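Local structure of BDI_3064 protein (Parabacteroides distasonis ATCC 8503, 5Z06) at residues N98-P103 / P162-G167; R92-M97 / E169-L174; P30-N35 / E55-S60; Y22-Y27 / D65-I70. The protein hydrolyses linear beta-1,2-glucan and beta-1,2-glucooligosaccharides of four or more glucose units, releasing sophorose from the non-reducing end. All coordinates share one frame; numbering follows the deposited sequence.

Contacts 2, 3 and 4 lie in two facing antiparallel sheets near the start of the chain; contact 1 joins loops at their ends. Contacts 2 and 3 lie in one sheet and share a boundary, since strands 169-180 and 53-59 are neighbours there; contact 4 is a strand pair of the facing sheet. Contact 1 joins two loops that lead from strand to strand, and touches the other three. Contacts 3 and 4 are largely buried, whereas contacts 1 and 2 are partly exposed. The chemistry follows: regular backbone ladders in contact 4 and shorter ones in contacts 2 and 3, with a salt bridge across contact 3, but a single carbonyl gripped by one threonine in loop contact 1.

Contact 1: N98-P103 / P162-G167; sequences NAAALP and PGTADG
Thr164 holds the carbonyl of Ala100 with both its backbone N-H and its hydroxyl. The backbone N-H is the main bond, with Thr164 N 2.8 Å from Ala100 O and almost perfectly straight at 178°, although the donor is tilted 30° from the carbonyl plane. The hydroxyl adds a weak second bond, Thr164 OG1 to Ala100 O at 2.9 Å. It can reach because OG1 stands beside the threonine's own nitrogen (chi1 -49°), which also sets it against the methyl of Ala100. Gly163 comes next, and its CA lies only 3.1 Å from Leu102 O in a CA-H...O contact. A side chain here would run into the carbonyl oxygens of Ala100 and Leu102, so only the bare CA fits so close. Farther along, the small methyl of Ala101 leaves room for a carboxylate, CB meeting Asp166 OD2 at 3.3 Å. That oxygen is hydrogen-bonded to the hydroxyl of Tyr170, while Asp166 OD1 takes the N-H of Asn168, so both ends of the carboxylate are fixed.

The turn that presents the Ala100 carbonyl is shaped by Asn98. Its OD1 accepts Ala100 N at 3.0 Å in an Asx turn, the donor standing well above the amide's carbonyl plane, and Asn98 O takes the N-H of Ala101, opening a short 3-10 turn.

Segment 98-103 links strands 86-93 and 104-109, and segment 162-167 links strands 155-161 and 169-180. Beneath them Pro103 packs on Trp66, Leu56 and Ile172 between the two sheets, and Ala101 O receives the hydroxyl of Tyr58.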
# COMPACT_ATOMS: atom_id res chain seq x y z
N ASN A 98 -0.56 -32.11 -29.91
CA ASN A 98 -1.62 -31.75 -30.80
C ASN A 98 -2.15 -30.37 -30.37
O ASN A 98 -2.69 -30.22 -29.27
CB ASN A 98 -2.70 -32.84 -30.74
CG ASN A 98 -4.00 -32.43 -31.41
OD1 ASN A 98 -4.02 -31.54 -32.27
ND2 ASN A 98 -5.10 -33.08 -31.01
N ALA A 99 -1.99 -29.38 -31.25
CA ALA A 99 -2.53 -28.02 -31.05
C ALA A 99 -4.01 -27.98 -30.61
O ALA A 99 -4.39 -27.12 -29.83
CB ALA A 99 -2.33 -27.19 -32.32
N ALA A 100 -4.83 -28.90 -31.10
CA ALA A 100 -6.24 -28.96 -30.68
C ALA A 100 -6.47 -29.31 -29.20
O ALA A 100 -7.56 -29.09 -28.68
CB ALA A 100 -6.99 -29.96 -31.56
N ALA A 101 -5.48 -29.91 -28.55
CA ALA A 101 -5.56 -30.28 -27.13
C ALA A 101 -5.30 -29.07 -26.22
O ALA A 101 -5.64 -29.11 -25.03
CB ALA A 101 -4.58 -31.39 -26.81
N LEU A 102 -4.71 -28.02 -26.79
CA LEU A 102 -4.57 -26.72 -26.13
C LEU A 102 -5.91 -26.21 -25.66
O LEU A 102 -6.95 -26.62 -26.20
CB LEU A 102 -3.97 -25.67 -27.06
CG LEU A 102 -2.52 -25.82 -27.49
CD1 LEU A 102 -2.26 -24.83 -28.60
CD2 LEU A 102 -1.59 -25.58 -26.30
N PRO A 103 -5.90 -25.30 -24.66
CA PRO A 103 -7.17 -24.90 -24.07
C PRO A 103 -8.03 -24.02 -24.98
O PRO A 103 -7.54 -23.39 -25.90
CB PRO A 103 -6.74 -24.14 -22.81
CG PRO A 103 -5.33 -24.54 -22.56
CD PRO A 103 -4.76 -24.74 -23.91
N PRO A 162 -10.97 -27.02 -21.44
CA PRO A 162 -10.35 -28.05 -22.26
C PRO A 162 -10.45 -27.75 -23.76
O PRO A 162 -11.43 -27.15 -24.23
CB PRO A 162 -11.18 -29.31 -21.93
CG PRO A 162 -11.81 -29.04 -20.63
CD PRO A 162 -12.10 -27.57 -20.66
N GLY A 163 -9.43 -28.16 -24.49
CA GLY A 163 -9.55 -28.35 -25.91
C GLY A 163 -10.06 -29.77 -26.09
O GLY A 163 -10.94 -30.23 -25.36
N THR A 164 -9.47 -30.46 -27.07
CA THR A 164 -9.78 -31.86 -27.32
C THR A 164 -9.56 -32.64 -26.05
O THR A 164 -8.48 -32.60 -25.47
CB THR A 164 -8.86 -32.45 -28.42
OG1 THR A 164 -8.84 -31.58 -29.55
CG2 THR A 164 -9.35 -33.82 -28.84
N ALA A 165 -10.59 -33.35 -25.61
CA ALA A 165 -10.46 -34.31 -24.53
C ALA A 165 -9.76 -35.59 -25.02
O ALA A 165 -10.37 -36.65 -25.15
CB ALA A 165 -11.82 -34.62 -23.94
N ASP A 166 -8.46 -35.48 -25.26
CA ASP A 166 -7.63 -36.63 -25.69
C ASP A 166 -7.05 -37.44 -24.52
O ASP A 166 -6.31 -38.38 -24.75
CB ASP A 166 -6.49 -36.14 -26.59
CG ASP A 166 -5.51 -35.22 -25.86
OD1 ASP A 166 -5.63 -35.06 -24.63
OD2 ASP A 166 -4.61 -34.67 -26.51
N GLY A 167 -7.30 -37.01 -23.28
CA GLY A 167 -6.88 -37.75 -22.09
C GLY A 167 -5.40 -37.71 -21.72
O GLY A 167 -4.98 -38.41 -20.79

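Contact 2: R92-M97 / E169-L174; sequences RLRESM and EYTIYL
Tyr170 offers one face of its ring to Met97, whose CE sits 3.7 Å from the ring centroid in a CH-pi contact. The sulfur lies obliquely to the same ring, a Met-aromatic pair, while Met97 CB touches the ring at CE1. A bend at chi3 (-64°) folds the flexible methionine so that its methyl lands on the face. The tyrosine hydroxyl is shared with Asp166 OD2 and Asn168 ND2; were a phenylalanine to replace Tyr170, the ring would remain, but these two groups would be likely to lose their common partner.

Thr171 O accepts Arg94 N at 3.0 Å, and also accepts a hydrogen bond from a water, which in turn accepts from Glu95 N. Its branched side chain lies against the aliphatic CD of Arg94, while OG1 is hydrogen-bonded to Thr57 OG1.

Ile172 turns CG2 to Leu93, lying side by side with it and meeting CG at 3.8 Å on the buried face.

Tyr173 forms the hydrogen-bonded pair with Arg92: Tyr173 N to Arg92 O is 2.7 Å, and Arg92 N to Tyr173 O is 2.9 Å. Its hydroxyl lies at the edge of the Arg94 guanidinium, which makes a salt bridge with Glu95 from NH1 to OE2 (2.8 Å).

Strand 169-180 thus runs between strand 86-93 and strand 53-59, and beyond strand 86-93 Trp132 of strand 132-138 touches both Arg92 and Tyr173.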
# COMPACT_ATOMS: atom_id res chain seq x y z
N ARG A 92 3.96 -21.08 -23.44
CA ARG A 92 5.06 -21.99 -23.63
C ARG A 92 4.54 -23.39 -23.38
O ARG A 92 3.83 -23.65 -22.41
CB ARG A 92 6.17 -21.66 -22.66
CG ARG A 92 7.40 -22.54 -22.76
CD ARG A 92 8.20 -22.44 -21.49
NE ARG A 92 9.42 -23.22 -21.51
CZ ARG A 92 10.62 -22.77 -21.84
NH1 ARG A 92 10.80 -21.51 -22.23
NH2 ARG A 92 11.65 -23.60 -21.78
N LEU A 93 4.88 -24.30 -24.29
CA LEU A 93 4.45 -25.68 -24.19
C LEU A 93 5.64 -26.46 -23.67
O LEU A 93 6.76 -26.30 -24.15
CB LEU A 93 4.02 -26.18 -25.55
CG LEU A 93 2.61 -25.80 -25.97
CD1 LEU A 93 2.32 -24.30 -25.90
CD2 LEU A 93 2.45 -26.30 -27.39
N ARG A 94 5.41 -27.27 -22.66
CA ARG A 94 6.48 -28.09 -22.14
C ARG A 94 6.88 -29.17 -23.15
O ARG A 94 8.07 -29.41 -23.33
CB ARG A 94 6.09 -28.73 -20.82
CG ARG A 94 7.26 -29.29 -20.05
CD ARG A 94 6.80 -29.75 -18.69
NE ARG A 94 7.91 -30.30 -17.93
CZ ARG A 94 8.31 -31.57 -17.96
NH1 ARG A 94 7.71 -32.48 -18.74
NH2 ARG A 94 9.35 -31.93 -17.22
N GLU A 95 5.88 -29.80 -23.77
CA GLU A 95 6.08 -30.85 -24.79
C GLU A 95 5.38 -30.48 -26.09
O GLU A 95 4.46 -29.65 -26.09
CB GLU A 95 5.49 -32.20 -24.35
CG GLU A 95 5.75 -32.63 -22.91
CD GLU A 95 7.19 -32.98 -22.61
OE1 GLU A 95 8.07 -32.90 -23.51
OE2 GLU A 95 7.45 -33.33 -21.44
N SER A 96 5.82 -31.10 -27.18
CA SER A 96 5.06 -31.10 -28.42
C SER A 96 3.73 -31.72 -28.14
O SER A 96 3.62 -32.62 -27.32
CB SER A 96 5.76 -31.89 -29.52
OG SER A 96 6.90 -31.18 -29.94
N MET A 97 2.71 -31.22 -28.81
CA MET A 97 1.36 -31.69 -28.58
C MET A 97 0.51 -31.35 -29.76
O MET A 97 0.79 -30.42 -30.51
CB MET A 97 0.75 -31.03 -27.34
CG MET A 97 0.70 -29.51 -27.40
SD MET A 97 0.08 -28.72 -25.90
CE MET A 97 -1.60 -29.33 -25.86
N GLU A 169 -1.82 -35.74 -20.45
CA GLU A 169 -1.34 -34.70 -19.58
C GLU A 169 -0.49 -33.75 -20.39
O GLU A 169 0.43 -34.18 -21.08
CB GLU A 169 -0.51 -35.26 -18.45
CG GLU A 169 -0.23 -34.22 -17.37
CD GLU A 169 0.60 -34.77 -16.25
OE1 GLU A 169 0.37 -35.94 -15.86
OE2 GLU A 169 1.46 -34.04 -15.75
N TYR A 170 -0.82 -32.47 -20.31
CA TYR A 170 -0.03 -31.42 -20.93
C TYR A 170 0.28 -30.41 -19.87
O TYR A 170 -0.50 -30.21 -18.94
CB TYR A 170 -0.79 -30.75 -22.08
CG TYR A 170 -1.16 -31.70 -23.17
CD1 TYR A 170 -0.20 -32.19 -24.04
CD2 TYR A 170 -2.48 -32.12 -23.33
CE1 TYR A 170 -0.54 -33.08 -25.04
CE2 TYR A 170 -2.83 -33.01 -24.33
CZ TYR A 170 -1.85 -33.48 -25.18
OH TYR A 170 -2.18 -34.35 -26.19
N THR A 171 1.43 -29.79 -20.00
CA THR A 171 1.81 -28.69 -19.17
C THR A 171 2.10 -27.58 -20.14
O THR A 171 2.99 -27.72 -21.00
CB THR A 171 3.06 -28.98 -18.36
OG1 THR A 171 2.73 -29.89 -17.32
CG2 THR A 171 3.63 -27.72 -17.74
N ILE A 172 1.35 -26.49 -20.02
CA ILE A 172 1.74 -25.25 -20.67
C ILE A 172 1.95 -24.19 -19.59
O ILE A 172 1.38 -24.26 -18.50
CB ILE A 172 0.74 -24.82 -21.77
CG1 ILE A 172 -0.59 -24.38 -21.17
CG2 ILE A 172 0.55 -25.98 -22.77
CD1 ILE A 172 -1.63 -23.94 -22.19
N TYR A 173 2.80 -23.23 -19.91
CA TYR A 173 3.02 -22.10 -19.06
C TYR A 173 2.44 -20.86 -19.70
O TYR A 173 2.55 -20.67 -20.91
CB TYR A 173 4.50 -21.93 -18.81
CG TYR A 173 5.12 -23.18 -18.27
CD1 TYR A 173 5.12 -23.45 -16.91
CD2 TYR A 173 5.71 -24.11 -19.13
CE1 TYR A 173 5.71 -24.60 -16.41
CE2 TYR A 173 6.30 -25.26 -18.63
CZ TYR A 173 6.30 -25.50 -17.28
OH TYR A 173 6.86 -26.64 -16.79
N LEU A 174 1.79 -20.05 -18.88
CA LEU A 174 1.17 -18.80 -19.31
C LEU A 174 1.82 -17.69 -18.51
O LEU A 174 1.93 -17.77 -17.29
CB LEU A 174 -0.32 -18.83 -19.04
CG LEU A 174 -1.03 -20.09 -19.51
CD1 LEU A 174 -2.48 -20.00 -19.07
CD2 LEU A 174 -0.93 -20.26 -21.02
O HOH W 1 2.80 -29.31 -23.59

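Contact 3: P30-N35 / E55-S60; sequences PSWIKN and ELTYVS
Ser31 lays its CB 3.1 Å from Val59 O. Its hydroxyl is turned to the backbone N-H of Ala61.

Trp32 forms the hydrogen-bonded pair with Val59. Trp32 N to Val59 O measures 2.9 Å, on a lone pair of that oxygen, and Val59 N returns to Trp32 O at 2.7 Å. The indole meets the branches of its strand partners: Val59 CG2 lies at the ring's edge, and Thr57 CG2 is 3.8 Å from CZ3.

Ile33 points to the opposite face, into the interior. Its CG1 stands anti to the backbone nitrogen (chi1 -179°), which carries CD1 to Leu56 CD1 at 3.6 Å, a purely apolar meeting between buried branches.

Lys34 donates its N-H to Thr57 O at 2.7 Å, nearly along the C=O axis. Its extended chain then reaches the buried carboxylate of Glu55, NZ meeting the syn lone pair of OE1 at 2.7 Å. The other oxygen, OE2, accepts from Thr57 OG1, which is also hydrogen-bonded to Thr171 OG1, so both oxygens are held, and the lysine probably stabilises the carboxylate's charge. A water bridges Lys34 O, Glu55 O and Thr57 N, continuing the ladder where the strands diverge.

Short strand 32-33 pairs along one edge of strand 53-59, which also pairs with strands 42-43 and 169-180. Ile33 looks across to Trp66 and Ser68 of the facing sheet, and the rings of Trp32 and Tyr27 meet edge-to-face.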
# COMPACT_ATOMS: atom_id res chain seq x y z
N PRO A 30 -12.93 -37.60 -14.86
CA PRO A 30 -11.53 -38.03 -14.98
C PRO A 30 -10.57 -37.00 -15.52
O PRO A 30 -9.42 -37.34 -15.76
CB PRO A 30 -11.62 -39.21 -15.98
CG PRO A 30 -12.82 -38.86 -16.80
CD PRO A 30 -13.80 -38.38 -15.76
N SER A 31 -11.02 -35.78 -15.75
CA SER A 31 -10.11 -34.70 -16.09
C SER A 31 -9.36 -34.22 -14.84
O SER A 31 -9.73 -34.53 -13.70
CB SER A 31 -10.86 -33.54 -16.76
OG SER A 31 -11.17 -33.87 -18.09
N TRP A 32 -8.32 -33.46 -15.08
CA TRP A 32 -7.52 -32.96 -14.02
C TRP A 32 -6.88 -31.66 -14.43
O TRP A 32 -6.60 -31.45 -15.60
CB TRP A 32 -6.46 -33.99 -13.61
CG TRP A 32 -5.63 -33.52 -12.47
CD1 TRP A 32 -6.06 -33.20 -11.21
CD2 TRP A 32 -4.23 -33.25 -12.50
NE1 TRP A 32 -5.00 -32.77 -10.44
CE2 TRP A 32 -3.87 -32.79 -11.22
CE3 TRP A 32 -3.24 -33.37 -13.48
CZ2 TRP A 32 -2.56 -32.45 -10.89
CZ3 TRP A 32 -1.93 -33.02 -13.15
CH2 TRP A 32 -1.61 -32.59 -11.87
N ILE A 33 -6.74 -30.77 -13.46
CA ILE A 33 -5.86 -29.63 -13.60
C ILE A 33 -5.08 -29.44 -12.30
O ILE A 33 -5.64 -29.52 -11.20
CB ILE A 33 -6.59 -28.33 -14.03
CG1 ILE A 33 -5.58 -27.20 -14.17
CG2 ILE A 33 -7.72 -27.96 -13.06
CD1 ILE A 33 -6.08 -26.05 -15.02
N LYS A 34 -3.79 -29.18 -12.45
CA LYS A 34 -2.92 -29.06 -11.33
C LYS A 34 -3.27 -27.77 -10.63
O LYS A 34 -3.41 -26.73 -11.28
CB LYS A 34 -1.45 -29.04 -11.77
CG LYS A 34 -0.48 -29.11 -10.61
CD LYS A 34 0.95 -29.03 -11.12
CE LYS A 34 1.95 -28.76 -10.02
NZ LYS A 34 3.33 -28.63 -10.56
N ASN A 35 -3.41 -27.84 -9.31
CA ASN A 35 -3.82 -26.70 -8.51
C ASN A 35 -3.39 -26.89 -7.07
O ASN A 35 -3.25 -28.01 -6.60
CB ASN A 35 -5.34 -26.52 -8.56
CG ASN A 35 -6.08 -27.61 -7.80
OD1 ASN A 35 -6.51 -27.39 -6.67
ND2 ASN A 35 -6.20 -28.79 -8.39
N GLU A 55 1.49 -22.07 -14.24
CA GLU A 55 1.56 -23.41 -14.76
C GLU A 55 0.16 -23.87 -15.03
O GLU A 55 -0.69 -23.84 -14.15
CB GLU A 55 2.23 -24.36 -13.77
CG GLU A 55 2.62 -25.68 -14.41
CD GLU A 55 2.89 -26.78 -13.43
OE1 GLU A 55 3.20 -26.48 -12.26
OE2 GLU A 55 2.77 -27.97 -13.82
N LEU A 56 -0.06 -24.32 -16.25
CA LEU A 56 -1.34 -24.86 -16.61
C LEU A 56 -1.11 -26.31 -17.01
O LEU A 56 -0.80 -26.61 -18.17
CB LEU A 56 -1.96 -24.01 -17.74
CG LEU A 56 -3.44 -24.31 -17.94
CD1 LEU A 56 -4.27 -23.58 -16.90
CD2 LEU A 56 -3.90 -23.90 -19.34
N THR A 57 -1.23 -27.20 -16.04
CA THR A 57 -1.02 -28.64 -16.26
C THR A 57 -2.35 -29.30 -16.10
O THR A 57 -3.00 -29.18 -15.05
CB THR A 57 0.06 -29.22 -15.34
OG1 THR A 57 1.32 -28.70 -15.76
CG2 THR A 57 0.11 -30.76 -15.41
N TYR A 58 -2.77 -29.98 -17.16
CA TYR A 58 -4.11 -30.53 -17.22
C TYR A 58 -4.20 -31.83 -17.98
O TYR A 58 -3.34 -32.16 -18.79
CB TYR A 58 -5.08 -29.51 -17.86
CG TYR A 58 -4.69 -29.13 -19.26
CD1 TYR A 58 -3.78 -28.10 -19.50
CD2 TYR A 58 -5.22 -29.83 -20.37
CE1 TYR A 58 -3.42 -27.75 -20.80
CE2 TYR A 58 -4.86 -29.49 -21.68
CZ TYR A 58 -3.95 -28.46 -21.89
OH TYR A 58 -3.57 -28.12 -23.17
N VAL A 59 -5.28 -32.55 -17.69
CA VAL A 59 -5.73 -33.70 -18.44
C VAL A 59 -7.17 -33.42 -18.84
O VAL A 59 -8.05 -33.26 -17.99
CB VAL A 59 -5.66 -34.99 -17.60
CG1 VAL A 59 -6.13 -36.19 -18.41
CG2 VAL A 59 -4.23 -35.23 -17.12
N SER A 60 -7.40 -33.34 -20.13
CA SER A 60 -8.73 -33.18 -20.67
C SER A 60 -9.17 -34.60 -21.03
O SER A 60 -8.75 -35.13 -22.04
CB SER A 60 -8.69 -32.28 -21.90
OG SER A 60 -7.99 -31.07 -21.63
O HOH W 2 -2.02 -26.06 -13.64

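Contact 4: Y22-Y27 / D65-I70; sequences YSQAKY and DWYSEI
Strands 23-28 and 65-71 form the antiparallel pair at one margin of the five-stranded sheet; their parts 23-27 and 65-70 run 177° apart with axes 4.5 Å from each other. Ser68 adds a side-chain bond to the ladder: its hydroxyl donates to Gln24 O at 2.7 Å. That carbonyl also takes Glu69 N at 3.0 Å, so it is gripped by two donors. The serine can do this because OG is anti to its own nitrogen (chi1 -170°), which turns the hydroxyl to the neighbouring strand. Putting alanine at Ser68 removes the hydroxyl and would probably leave Gln24 O, between these strands, with the Glu69 N-H alone.

The regular ladder continues on either side. Gln24 N reaches Glu69 O at 2.8 Å, and the Lys26-Tyr67 pair exchanges two bonds, each also 2.8 Å: Lys26 N to Tyr67 O and Tyr67 N to Lys26 O. Beyond them, in the non-hydrogen-bonded pair of Tyr27 and Trp66, the two CB atoms approach to 3.8 Å while both rings swing away from each other.

On the face bearing Gln24 and Tyr67, the extended glutamine brings OE1 to the ring's edge, 3.7 Å from Tyr67 CE2, its amide standing almost perpendicular to the ring. Lys26 adds the aliphatic CG at that edge. The adjacent Glu69 carboxylate pairs with Arg108.

Ala25, Trp66 and Ser68 on the other face pack on Ile33 of strand 32-33, Ser68 also on Leu56 of strand 53-59, while strand 155-161 flanks strand 65-71 within the sheet.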
# COMPACT_ATOMS: atom_id res chain seq x y z
N TYR A 22 -4.80 -15.00 -7.38
CA TYR A 22 -5.81 -14.52 -8.32
C TYR A 22 -5.97 -15.46 -9.50
O TYR A 22 -5.86 -15.05 -10.65
CB TYR A 22 -5.42 -13.14 -8.81
CG TYR A 22 -5.44 -12.11 -7.72
CD1 TYR A 22 -6.64 -11.59 -7.27
CD2 TYR A 22 -4.26 -11.68 -7.14
CE1 TYR A 22 -6.66 -10.63 -6.26
CE2 TYR A 22 -4.28 -10.73 -6.14
CZ TYR A 22 -5.47 -10.21 -5.72
OH TYR A 22 -5.43 -9.27 -4.74
N SER A 23 -6.21 -16.72 -9.20
CA SER A 23 -6.51 -17.70 -10.20
C SER A 23 -7.41 -18.73 -9.59
O SER A 23 -7.55 -18.85 -8.37
CB SER A 23 -5.25 -18.37 -10.73
OG SER A 23 -4.61 -19.08 -9.70
N GLN A 24 -8.02 -19.49 -10.47
CA GLN A 24 -8.85 -20.58 -10.05
C GLN A 24 -8.45 -21.74 -10.96
O GLN A 24 -8.06 -21.54 -12.11
CB GLN A 24 -10.31 -20.20 -10.18
CG GLN A 24 -11.29 -21.25 -9.65
CD GLN A 24 -12.76 -20.84 -9.81
OE1 GLN A 24 -13.08 -19.83 -10.46
NE2 GLN A 24 -13.65 -21.63 -9.22
N ALA A 25 -8.50 -22.94 -10.41
CA ALA A 25 -8.31 -24.13 -11.21
C ALA A 25 -9.11 -25.24 -10.54
O ALA A 25 -8.98 -25.47 -9.34
CB ALA A 25 -6.85 -24.49 -11.34
N LYS A 26 -9.98 -25.85 -11.30
CA LYS A 26 -10.86 -26.86 -10.77
C LYS A 26 -11.15 -27.83 -11.87
O LYS A 26 -10.93 -27.55 -13.04
CB LYS A 26 -12.15 -26.26 -10.20
CG LYS A 26 -12.90 -25.35 -11.14
CD LYS A 26 -13.99 -24.53 -10.44
CE LYS A 26 -15.30 -25.28 -10.26
NZ LYS A 26 -16.47 -24.45 -10.65
N TYR A 27 -11.65 -28.99 -11.48
CA TYR A 27 -11.84 -30.08 -12.43
C TYR A 27 -12.86 -31.05 -11.92
O TYR A 27 -13.16 -31.12 -10.72
CB TYR A 27 -10.50 -30.81 -12.70
CG TYR A 27 -9.94 -31.40 -11.44
CD1 TYR A 27 -10.28 -32.70 -11.05
CD2 TYR A 27 -9.15 -30.64 -10.60
CE1 TYR A 27 -9.82 -33.23 -9.85
CE2 TYR A 27 -8.67 -31.16 -9.41
CZ TYR A 27 -9.00 -32.45 -9.04
OH TYR A 27 -8.54 -32.96 -7.86
N ASP A 65 -14.20 -32.63 -16.96
CA ASP A 65 -14.06 -31.24 -17.30
C ASP A 65 -13.01 -30.61 -16.40
O ASP A 65 -12.74 -31.12 -15.32
CB ASP A 65 -15.39 -30.52 -17.11
CG ASP A 65 -15.54 -29.29 -18.00
OD1 ASP A 65 -14.79 -29.12 -19.00
OD2 ASP A 65 -16.43 -28.49 -17.69
N TRP A 66 -12.40 -29.54 -16.88
CA TRP A 66 -11.65 -28.67 -16.02
C TRP A 66 -11.88 -27.23 -16.40
O TRP A 66 -12.29 -26.91 -17.52
CB TRP A 66 -10.15 -29.03 -16.01
CG TRP A 66 -9.42 -28.94 -17.30
CD1 TRP A 66 -9.10 -29.97 -18.14
CD2 TRP A 66 -8.87 -27.76 -17.90
NE1 TRP A 66 -8.39 -29.51 -19.21
CE2 TRP A 66 -8.23 -28.16 -19.10
CE3 TRP A 66 -8.85 -26.42 -17.53
CZ2 TRP A 66 -7.58 -27.25 -19.93
CZ3 TRP A 66 -8.21 -25.52 -18.36
CH2 TRP A 66 -7.59 -25.93 -19.55
N TYR A 67 -11.64 -26.36 -15.43
CA TYR A 67 -11.80 -24.93 -15.59
C TYR A 67 -10.61 -24.25 -14.92
O TYR A 67 -10.18 -24.65 -13.82
CB TYR A 67 -13.09 -24.48 -14.93
CG TYR A 67 -13.28 -22.99 -15.04
CD1 TYR A 67 -13.66 -22.41 -16.25
CD2 TYR A 67 -13.05 -22.15 -13.95
CE1 TYR A 67 -13.81 -21.04 -16.36
CE2 TYR A 67 -13.20 -20.78 -14.04
CZ TYR A 67 -13.58 -20.23 -15.24
OH TYR A 67 -13.72 -18.89 -15.32
N SER A 68 -10.09 -23.24 -15.57
CA SER A 68 -9.16 -22.36 -14.94
C SER A 68 -9.47 -20.95 -15.31
O SER A 68 -10.00 -20.70 -16.39
CB SER A 68 -7.74 -22.68 -15.36
OG SER A 68 -6.87 -21.95 -14.54
N GLU A 69 -9.16 -20.02 -14.42
CA GLU A 69 -9.17 -18.62 -14.78
C GLU A 69 -8.07 -17.86 -14.07
O GLU A 69 -7.71 -18.19 -12.94
CB GLU A 69 -10.51 -17.98 -14.49
CG GLU A 69 -10.92 -18.03 -13.04
CD GLU A 69 -12.19 -17.24 -12.79
OE1 GLU A 69 -12.20 -16.42 -11.85
OE2 GLU A 69 -13.18 -17.44 -13.53
N ILE A 70 -7.58 -16.84 -14.76
CA ILE A 70 -6.60 -15.93 -14.24
C ILE A 70 -7.34 -14.63 -14.03
O ILE A 70 -7.80 -14.00 -14.98
CB ILE A 70 -5.43 -15.76 -15.22
CG1 ILE A 70 -4.73 -17.10 -15.43
CG2 ILE A 70 -4.42 -14.77 -14.67
CD1 ILE A 70 -5.20 -17.86 -16.64